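Local structure of 5' nucleotidase family protein (Staphylococcus aureus subsp. aureus, 4Q7F) at residues A[120-123]-A[124-128]; A[88-91]-A[92-96]; A[77-80]-A[81-84]. The protein belongs to the 5' nucleotidase family and joins a calcineurin-like phosphoesterase domain, with manganese and magnesium bound, to a 5'-nucleotidase C-terminal domain. One frame throughout, in Å; residues are numbered along the deposited sequence.

Interaction 1: residues A[120-123]-A[124-128]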
ATOM      1  N   LYS A 120      -2.438   3.122  18.160  1.00 29.42           N
ATOM      2  CA  LYS A 120      -2.500   2.577  19.512  1.00 29.90           C
ATOM      3  C   LYS A 120      -3.945   2.458  19.994  1.00 29.91           C
ATOM      4  O   LYS A 120      -4.326   1.427  20.569  1.00 28.18           O
ATOM      5  CB  LYS A 120      -1.670   3.406  20.498  1.00 33.10           C
ATOM      6  CG  LYS A 120      -0.155   3.335  20.291  1.00 34.38           C
ATOM      7  CD  LYS A 120       0.561   4.037  21.431  1.00 36.84           C
ATOM      8  CE  LYS A 120       2.072   3.948  21.308  1.00 39.14           C
ATOM      9  NZ  LYS A 120       2.764   4.740  22.373  1.00 43.39           N
ATOM     10  N   ASP A 121      -4.740   3.513  19.791  1.00 30.18           N
ATOM     11  CA  ASP A 121      -6.167   3.493  20.158  1.00 31.45           C
ATOM     12  C   ASP A 121      -6.905   2.337  19.440  1.00 30.13           C
ATOM     13  O   ASP A 121      -7.771   1.664  20.016  1.00 29.56           O
ATOM     14  CB  ASP A 121      -6.823   4.817  19.785  1.00 32.54           C
ATOM     15  CG  ASP A 121      -8.296   4.833  20.078  1.00 34.13           C
ATOM     16  OD1 ASP A 121      -8.661   4.780  21.270  1.00 36.19           O
ATOM     17  OD2 ASP A 121      -9.105   4.902  19.108  1.00 34.83           O
ATOM     18  N   THR A 122      -6.576   2.143  18.167  1.00 27.43           N
ATOM     19  CA  THR A 122      -7.152   1.075  17.367  1.00 26.37           C
ATOM     20  C   THR A 122      -6.825  -0.300  17.985  1.00 26.42           C
ATOM     21  O   THR A 122      -7.744  -1.129  18.257  1.00 23.94           O
ATOM     22  CB  THR A 122      -6.666   1.182  15.897  1.00 26.64           C
ATOM     23  OG1 THR A 122      -7.207   2.373  15.315  1.00 27.39           O
ATOM     24  CG2 THR A 122      -7.103   0.009  15.070  1.00 26.31           C
ATOM     25  N   LEU A 123      -5.550  -0.529  18.299  1.00 25.55           N
ATOM     26  CA  LEU A 123      -5.165  -1.816  18.863  1.00 25.80           C
ATOM     27  C   LEU A 123      -5.886  -2.142  20.160  1.00 26.68           C
ATOM     28  O   LEU A 123      -6.208  -3.303  20.405  1.00 24.85           O
ATOM     29  CB  LEU A 123      -3.656  -1.927  19.074  1.00 26.96           C
ATOM     30  CG  LEU A 123      -2.804  -1.734  17.803  1.00 26.81           C
ATOM     31  CD1 LEU A 123      -1.327  -1.980  18.083  1.00 28.28           C
ATOM     32  CD2 LEU A 123      -3.288  -2.632  16.702  1.00 26.95           C
ATOM     33  N   ARG A 124      -6.132  -1.135  20.998  0.60 28.68           N
ATOM     34  CA  ARG A 124      -6.810  -1.396  22.270  0.60 30.66           C
ATOM     35  C   ARG A 124      -8.323  -1.582  22.107  0.60 29.83           C
ATOM     36  O   ARG A 124      -8.962  -2.156  22.972  0.60 29.61           O
ATOM     37  CB  ARG A 124      -6.453  -0.353  23.356  0.60 33.77           C
ATOM     38  CG  ARG A 124      -6.722   1.109  23.047  0.60 34.79           C
ATOM     39  CD  ARG A 124      -6.352   2.004  24.245  0.60 36.84           C
ATOM     40  NE  ARG A 124      -6.392   3.428  23.890  0.60 37.87           N
ATOM     41  CZ  ARG A 124      -5.346   4.165  23.505  0.60 37.34           C
ATOM     42  NH1 ARG A 124      -5.533   5.440  23.186  0.60 38.25           N
ATOM     43  NH2 ARG A 124      -4.118   3.654  23.430  0.60 36.62           N
ATOM     44  N   ARG A 125      -8.880  -1.103  20.997  1.00 28.85           N
ATOM     45  CA  ARG A 125     -10.308  -1.259  20.715  1.00 30.94           C
ATOM     46  C   ARG A 125     -10.617  -2.675  20.103  1.00 29.17           C
ATOM     47  O   ARG A 125     -11.731  -3.177  20.219  1.00 27.54           O
ATOM     48  CB  ARG A 125     -10.816  -0.163  19.769  1.00 32.83           C
ATOM     49  CG  ARG A 125     -10.949   1.227  20.383  1.00 37.29           C
ATOM     50  CD  ARG A 125     -11.354   2.255  19.312  1.00 39.98           C
ATOM     51  NE  ARG A 125     -11.478   3.626  19.834  1.00 45.43           N
ATOM     52  CZ  ARG A 125     -12.542   4.114  20.479  1.00 50.20           C
ATOM     53  NH1 ARG A 125     -13.603   3.356  20.728  1.00 51.06           N
ATOM     54  NH2 ARG A 125     -12.539   5.374  20.899  1.00 56.57           N
ATOM     55  N   LEU A 126      -9.626  -3.288  19.458  1.00 26.29           N
ATOM     56  CA  LEU A 126      -9.787  -4.618  18.871  1.00 25.32           C
ATOM     57  C   LEU A 126      -9.859  -5.691  19.954  1.00 25.41           C
ATOM     58  O   LEU A 126      -9.191  -5.591  20.997  1.00 25.51           O
ATOM     59  CB  LEU A 126      -8.639  -4.954  17.932  1.00 23.90           C
ATOM     60  CG  LEU A 126      -8.497  -4.104  16.666  1.00 23.77           C
ATOM     61  CD1 LEU A 126      -7.150  -4.304  15.985  1.00 23.07           C
ATOM     62  CD2 LEU A 126      -9.618  -4.417  15.679  1.00 22.67           C
ATOM     63  N   ASN A 127     -10.642  -6.722  19.677  1.00 24.14           N
ATOM     64  CA  ASN A 127     -10.848  -7.838  20.627  1.00 25.33           C
ATOM     65  C   ASN A 127      -9.957  -9.079  20.375  1.00 24.29           C
ATOM     66  O   ASN A 127     -10.267 -10.162  20.804  1.00 23.74           O
ATOM     67  CB  ASN A 127     -12.334  -8.212  20.704  1.00 25.35           C
ATOM     68  CG  ASN A 127     -12.871  -8.782  19.404  1.00 24.82           C
ATOM     69  OD1 ASN A 127     -12.120  -9.191  18.537  1.00 25.50           O
ATOM     70  ND2 ASN A 127     -14.192  -8.811  19.271  1.00 26.05           N
ATOM     71  N   TYR A 128      -8.828  -8.879  19.699  1.00 23.48           N
ATOM     72  CA  TYR A 128      -7.849  -9.925  19.482  1.00 23.91           C
ATOM     73  C   TYR A 128      -6.484  -9.240  19.410  1.00 24.54           C
ATOM     74  O   TYR A 128      -6.414  -8.060  19.126  1.00 24.20           O
ATOM     75  CB  TYR A 128      -8.125 -10.699  18.192  1.00 23.28           C
ATOM     76  CG  TYR A 128      -8.210  -9.819  16.967  1.00 23.09           C
ATOM     77  CD1 TYR A 128      -7.068  -9.445  16.263  1.00 23.28           C
ATOM     78  CD2 TYR A 128      -9.426  -9.352  16.529  1.00 23.55           C
ATOM     79  CE1 TYR A 128      -7.146  -8.637  15.149  1.00 22.81           C
ATOM     80  CE2 TYR A 128      -9.522  -8.540  15.423  1.00 23.33           C
ATOM     81  CZ  TYR A 128      -8.374  -8.190  14.737  1.00 22.86           C
ATOM     82  OH  TYR A 128      -8.500  -7.395  13.648  1.00 22.64           O
TER
HETATM   83  O   HOH W   1      -5.048  -5.343  19.420  1.00 23.76           O
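Asp121 meets Arg125 and Arg124, four and three residues further on, in a local salt-bridge network at the C-terminal end of helix 116-125, within the calcineurin-like phosphoesterase part of the chain. The firm member is Asp121 with Arg125: NE of Arg125 lies 2.8 Å from OD2 of Asp121. Its N-H points almost straight at the oxygen (161°), and the oxygen sits at the guanidinium edge, in the plane of that group. On the acid the donor arrives from the syn side, and the carboxylate and guanidinium planes are turned 77° apart. The acid is delivered by its first torsion, which sets CG opposite the backbone N (chi1 177°). Arg124, taken in one of its two modelled conformers, adds a long salt bridge of 3.7 Å from NE to Asp121 OD1. Its guanidinium lies with one face over the helix backbone, CA of Asp121 standing 3.5 Å above its centre.

Beneath the charges the helix is ending. O of Thr122 takes two amides, Arg125 N at 3.0 Å and Leu126 N at 3.1 Å; the first comes from above the carbonyl plane, the second nearly in line with the C=O bond. Leu126 then leaves helical geometry. A water donates to O of Tyr128 at 3.1 Å and probably bridges to O of Leu123 in the last turn, although that second leg is modelled suspiciously short and its length is doubtful.

Helix 91-99 lies alongside: Val94 packs against Arg125 and Leu126, and Asn98 hydrogen-bonds the backbone of Arg125 and Asn127. Elsewhere along the helix, Lys120 forms a salt bridge with Glu137 of strand 135-137, and Leu123 rests on Val130.

Interaction 2: residues A[88-91]-A[92-96]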
ATOM      1  N   GLY A  88     -13.008  10.832  13.585  1.00 46.57           N
ATOM      2  CA  GLY A  88     -11.565  10.745  13.719  1.00 43.45           C
ATOM      3  C   GLY A  88     -11.259   9.405  14.402  1.00 40.39           C
ATOM      4  O   GLY A  88     -10.111   9.084  14.666  1.00 40.61           O
ATOM      5  N   SER A  89     -12.306   8.627  14.683  1.00 38.26           N
ATOM      6  CA  SER A  89     -12.180   7.331  15.350  1.00 33.70           C
ATOM      7  C   SER A  89     -12.235   6.172  14.362  1.00 30.58           C
ATOM      8  O   SER A  89     -12.963   6.211  13.373  1.00 31.29           O
ATOM      9  CB  SER A  89     -13.303   7.154  16.348  1.00 34.79           C
ATOM     10  OG  SER A  89     -13.217   5.892  17.003  1.00 32.87           O
ATOM     11  N   SER A  90     -11.454   5.142  14.643  1.00 28.85           N
ATOM     12  CA  SER A  90     -11.457   3.932  13.847  1.00 27.61           C
ATOM     13  C   SER A  90     -12.581   2.973  14.357  1.00 26.28           C
ATOM     14  O   SER A  90     -12.759   1.906  13.814  1.00 24.44           O
ATOM     15  CB  SER A  90     -10.108   3.227  13.973  1.00 26.68           C
ATOM     16  OG  SER A  90      -9.841   2.877  15.331  1.00 27.89           O
ATOM     17  N   GLN A  91     -13.352   3.371  15.365  1.00 26.71           N
ATOM     18  CA  GLN A  91     -14.350   2.458  15.943  1.00 27.22           C
ATOM     19  C   GLN A  91     -15.285   1.769  14.923  1.00 26.21           C
ATOM     20  O   GLN A  91     -15.473   0.559  14.999  1.00 24.27           O
ATOM     21  CB  GLN A  91     -15.177   3.137  17.046  1.00 30.01           C
ATOM     22  CG  GLN A  91     -16.031   2.148  17.838  1.00 32.38           C
ATOM     23  CD  GLN A  91     -15.177   1.223  18.690  1.00 34.47           C
ATOM     24  OE1 GLN A  91     -14.363   1.687  19.487  1.00 38.23           O
ATOM     25  NE2 GLN A  91     -15.375  -0.081  18.553  1.00 36.47           N
ATOM     26  N   PRO A  92     -15.881   2.535  13.978  1.00 25.38           N
ATOM     27  CA  PRO A  92     -16.766   1.865  13.009  1.00 24.04           C
ATOM     28  C   PRO A  92     -16.087   0.712  12.261  1.00 22.89           C
ATOM     29  O   PRO A  92     -16.701  -0.321  12.015  1.00 22.91           O
ATOM     30  CB  PRO A  92     -17.187   2.991  12.077  1.00 24.60           C
ATOM     31  CG  PRO A  92     -17.110   4.241  12.927  1.00 26.05           C
ATOM     32  CD  PRO A  92     -15.979   4.011  13.902  1.00 25.90           C
ATOM     33  N   LEU A  93     -14.822   0.891  11.918  0.60 21.95           N
ATOM     34  CA  LEU A  93     -14.067  -0.146  11.238  0.60 20.63           C
ATOM     35  C   LEU A  93     -13.736  -1.291  12.195  0.60 21.09           C
ATOM     36  O   LEU A  93     -13.832  -2.470  11.829  0.60 20.43           O
ATOM     37  CB  LEU A  93     -12.773   0.437  10.701  0.60 19.77           C
ATOM     38  CG  LEU A  93     -11.834  -0.559  10.044  0.60 18.96           C
ATOM     39  CD1 LEU A  93     -12.474  -1.138   8.797  0.60 18.57           C
ATOM     40  CD2 LEU A  93     -10.517   0.126   9.707  0.60 19.12           C
ATOM     41  N   VAL A  94     -13.343  -0.933  13.421  1.00 21.98           N
ATOM     42  CA  VAL A  94     -12.979  -1.912  14.435  1.00 21.99           C
ATOM     43  C   VAL A  94     -14.196  -2.801  14.745  1.00 22.26           C
ATOM     44  O   VAL A  94     -14.061  -4.017  14.911  1.00 21.45           O
ATOM     45  CB  VAL A  94     -12.454  -1.221  15.731  1.00 22.77           C
ATOM     46  CG1 VAL A  94     -12.397  -2.198  16.907  1.00 23.65           C
ATOM     47  CG2 VAL A  94     -11.092  -0.596  15.510  1.00 22.93           C
ATOM     48  N   ASP A  95     -15.372  -2.195  14.818  1.00 22.84           N
ATOM     49  CA  ASP A  95     -16.614  -2.955  15.049  1.00 23.50           C
ATOM     50  C   ASP A  95     -16.793  -4.096  14.025  1.00 22.71           C
ATOM     51  O   ASP A  95     -17.206  -5.206  14.394  1.00 21.13           O
ATOM     52  CB  ASP A  95     -17.822  -2.046  15.033  1.00 25.08           C
ATOM     53  CG  ASP A  95     -17.898  -1.168  16.259  1.00 27.05           C
ATOM     54  OD1 ASP A  95     -17.052  -1.324  17.162  1.00 28.99           O
ATOM     55  OD2 ASP A  95     -18.812  -0.336  16.331  1.00 28.28           O
ATOM     56  N   PHE A  96     -16.498  -3.833  12.752  1.00 21.10           N
ATOM     57  CA  PHE A  96     -16.573  -4.884  11.746  1.00 20.97           C
ATOM     58  C   PHE A  96     -15.637  -6.022  12.117  1.00 21.07           C
ATOM     59  O   PHE A  96     -16.061  -7.190  12.137  1.00 23.37           O
ATOM     60  CB  PHE A  96     -16.236  -4.378  10.320  1.00 20.75           C
ATOM     61  CG  PHE A  96     -17.349  -3.601   9.669  1.00 21.12           C
ATOM     62  CD1 PHE A  96     -18.499  -4.255   9.246  1.00 22.32           C
ATOM     63  CD2 PHE A  96     -17.247  -2.234   9.458  1.00 21.29           C
ATOM     64  CE1 PHE A  96     -19.535  -3.563   8.648  1.00 23.06           C
ATOM     65  CE2 PHE A  96     -18.277  -1.537   8.851  1.00 22.01           C
ATOM     66  CZ  PHE A  96     -19.418  -2.192   8.446  1.00 22.71           C
TER
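Ser90 and Gln91 join Val94 and Asp95 at the N-terminal end of helix 91-99, where an ST turn leads the chain into the helix. The evidence for the turn is a capping bond: OG of Ser89 accepts from N of Gln91 at 3.0 Å, with an N-H to oxygen angle of 162°. This gives the amide of the first helical residue a side-chain partner.

Backbone hydrogen bonds carry the helix onward. O of Ser90 receives Val94 N at 2.9 Å and, more weakly, Leu93 N at 3.0 Å, while Asp95 N reaches O of Gln91 at 2.8 Å. Pro92, which has no N-H to give, falls in the first turn, where its nitrogen needs no acceptor from the preceding helical turn.

Van der Waals contact is slight within the pair but extends to the neighbours. CG2 of Val94 lies 3.7 Å from OG of Ser90, a hydroxyl that hydrogen-bonds OG1 of Thr122 on helix 116-125. Leu93 packs instead on Phe79 and Leu83 of helix 78-85, so this helix is held between the two others.

The polar side-chain bond spans one helical turn. Gln91 is folded back at its second torsion (chi2 69°), which swings the amide alongside the helix toward Asp95; the two side chains cross at roughly a right angle. NE2 of Gln91 donates, within its own amide plane, to the syn side of Asp95 OD1, 29° out of the carboxylate plane, at 2.5 Å, a length shorter than usual, so the exact separation is doubtful.

Interaction 3: residues A[77-80]-A[81-84]; sequences SPFC and NYLI
Phe79 and Leu83 pack along one flank of helix 78-85, a short helix of the calcineurin-like phosphoesterase domain; Phe79, Cys80 and Asn81 give up the most surface to this buried, one-turn contact. The first torsion of Phe79 sets CG across from the backbone N (chi1 174°), beside the carbonyl carbon, and CE1 is the ring atom that meets Leu83 most closely. Leu83 covers one face of the ring: CD1 stands 4.2 Å above the ring plane, displaced toward the rim, and CD2 comes to 3.7 Å from CE1 of Phe79. The backbones of the same two residues are bonded, Leu83 N to Phe79 O at 2.9 Å, and the i to i+4 spacing brings their side chains to the same flank. Tyr82 brushes the ring more loosely, its CD2 toward CD1 of Phe79. Phe96 of helix 91-99 and Leu313 of helix 304-317 also pack on Phe79, which makes the ring a junction of three helices.

Asn81 belongs to the start of the helix. Its N reaches back to O of Ser77 in a weak bond of 3.4 Å, and its CB lies against O of Pro78. Ser77 is the N-cap; its OG accepts weakly from Phe79 N at 3.2 Å, consistent with an ST turn, and hydrogen-bonds the backbone O of Gly30 as well.

Cys80 faces elsewhere, its side chain about 11 Å from the bound manganese ion and in contact with Tyr114, which Ile84 touches too. Across the turn its contribution is chiefly backbone: Ile84 N bonds O of Cys80 at 3.2 Å with an N-H to oxygen angle of 164°, and CG1 of Ile84 rests 3.5 Å from that same oxygen.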
ATOM      1  N   SER A  77      -9.164   2.752   1.735  1.00 19.89           N
ATOM      2  CA  SER A  77     -10.357   3.043   0.984  1.00 19.24           C
ATOM      3  C   SER A  77     -10.976   4.361   1.409  1.00 18.73           C
ATOM      4  O   SER A  77     -10.604   4.902   2.432  1.00 18.41           O
ATOM      5  CB  SER A  77     -11.368   1.936   1.246  1.00 19.26           C
ATOM      6  OG  SER A  77     -11.934   2.074   2.544  1.00 18.36           O
ATOM      7  N   PRO A  78     -11.951   4.858   0.633  1.00 18.93           N
ATOM      8  CA  PRO A  78     -12.674   6.073   0.990  1.00 19.50           C
ATOM      9  C   PRO A  78     -13.410   5.925   2.303  1.00 19.63           C
ATOM     10  O   PRO A  78     -13.749   6.925   2.902  1.00 20.58           O
ATOM     11  CB  PRO A  78     -13.685   6.233  -0.159  1.00 20.00           C
ATOM     12  CG  PRO A  78     -13.062   5.547  -1.308  1.00 19.35           C
ATOM     13  CD  PRO A  78     -12.365   4.368  -0.692  1.00 19.47           C
ATOM     14  N   PHE A  79     -13.664   4.702   2.750  1.00 19.46           N
ATOM     15  CA  PHE A  79     -14.317   4.495   4.060  1.00 20.28           C
ATOM     16  C   PHE A  79     -13.345   5.002   5.148  1.00 21.13           C
ATOM     17  O   PHE A  79     -13.736   5.686   6.131  1.00 19.58           O
ATOM     18  CB  PHE A  79     -14.705   3.019   4.228  1.00 20.46           C
ATOM     19  CG  PHE A  79     -15.251   2.665   5.603  1.00 22.16           C
ATOM     20  CD1 PHE A  79     -16.228   3.446   6.208  1.00 22.81           C
ATOM     21  CD2 PHE A  79     -14.814   1.526   6.266  1.00 23.10           C
ATOM     22  CE1 PHE A  79     -16.745   3.111   7.455  1.00 23.77           C
ATOM     23  CE2 PHE A  79     -15.335   1.186   7.512  1.00 24.60           C
ATOM     24  CZ  PHE A  79     -16.299   1.982   8.107  1.00 23.42           C
ATOM     25  N   CYS A  80     -12.064   4.728   4.929  1.00 20.97           N
ATOM     26  CA  CYS A  80     -11.030   5.193   5.835  1.00 21.98           C
ATOM     27  C   CYS A  80     -11.001   6.748   5.841  1.00 22.29           C
ATOM     28  O   CYS A  80     -10.960   7.356   6.918  1.00 21.82           O
ATOM     29  CB  CYS A  80      -9.698   4.551   5.482  1.00 22.87           C
ATOM     30  SG  CYS A  80      -9.678   2.747   5.738  1.00 25.73           S
ATOM     31  N   ASN A  81     -11.056   7.391   4.662  1.00 21.95           N
ATOM     32  CA  ASN A  81     -11.131   8.857   4.612  1.00 23.14           C
ATOM     33  C   ASN A  81     -12.334   9.354   5.388  1.00 24.40           C
ATOM     34  O   ASN A  81     -12.234  10.318   6.171  1.00 25.39           O
ATOM     35  CB  ASN A  81     -11.262   9.394   3.191  1.00 23.13           C
ATOM     36  CG  ASN A  81     -10.086   9.038   2.329  1.00 23.40           C
ATOM     37  OD1 ASN A  81      -9.800   7.864   2.108  1.00 23.86           O
ATOM     38  ND2 ASN A  81      -9.422  10.045   1.790  1.00 23.26           N
ATOM     39  N   TYR A  82     -13.472   8.709   5.140  1.00 25.18           N
ATOM     40  CA  TYR A  82     -14.729   9.043   5.811  1.00 26.12           C
ATOM     41  C   TYR A  82     -14.581   9.028   7.327  1.00 25.87           C
ATOM     42  O   TYR A  82     -15.044   9.948   8.007  1.00 27.87           O
ATOM     43  CB  TYR A  82     -15.835   8.086   5.365  1.00 26.16           C
ATOM     44  CG  TYR A  82     -17.160   8.298   6.079  1.00 26.10           C
ATOM     45  CD1 TYR A  82     -18.103   9.183   5.578  1.00 26.88           C
ATOM     46  CD2 TYR A  82     -17.461   7.615   7.241  1.00 25.44           C
ATOM     47  CE1 TYR A  82     -19.309   9.392   6.219  1.00 27.17           C
ATOM     48  CE2 TYR A  82     -18.660   7.828   7.901  1.00 27.36           C
ATOM     49  CZ  TYR A  82     -19.578   8.721   7.384  1.00 27.96           C
ATOM     50  OH  TYR A  82     -20.778   8.928   8.015  1.00 28.46           O
ATOM     51  N   LEU A  83     -13.931   7.999   7.855  1.00 27.36           N
ATOM     52  CA  LEU A  83     -13.744   7.871   9.304  1.00 29.72           C
ATOM     53  C   LEU A  83     -12.929   8.998   9.906  1.00 29.15           C
ATOM     54  O   LEU A  83     -13.300   9.528  10.958  1.00 29.51           O
ATOM     55  CB  LEU A  83     -13.087   6.540   9.667  1.00 31.99           C
ATOM     56  CG  LEU A  83     -13.889   5.273   9.365  1.00 34.12           C
ATOM     57  CD1 LEU A  83     -13.016   4.069   9.654  1.00 35.70           C
ATOM     58  CD2 LEU A  83     -15.189   5.208  10.141  1.00 36.19           C
ATOM     59  N   ILE A  84     -11.827   9.359   9.248  1.00 27.33           N
ATOM     60  CA  ILE A  84     -10.975  10.416   9.732  1.00 28.10           C
ATOM     61  C   ILE A  84     -11.751  11.722   9.714  1.00 29.57           C
ATOM     62  O   ILE A  84     -11.675  12.501  10.670  1.00 28.05           O
ATOM     63  CB  ILE A  84      -9.689  10.594   8.886  1.00 28.56           C
ATOM     64  CG1 ILE A  84      -8.835   9.311   8.885  1.00 27.94           C
ATOM     65  CG2 ILE A  84      -8.871  11.760   9.435  1.00 29.56           C
ATOM     66  CD1 ILE A  84      -8.322   8.877  10.249  1.00 28.94           C
TER

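From the N terminus the chain meets interaction 3, then interaction 2, then interaction 1; they run in series, without nesting or crossing, and each closes no more than local turns. Interaction 3 passes into interaction 2 across the connection between helices 78-85 and 91-99, where Gly88 N lies 2.9 Å from Leu83 O, a probable hydrogen bond, and Pro92 CG packs 3.5 Å from Leu83 CD2. Interactions 2 and 1 also touch, along helices 91-99 and 116-125. Interactions 1 and 3 do not meet, their nearest atoms being about 8 Å apart, whereas residues 88-96 touch both and thus lie between helices 78-85 and 116-125.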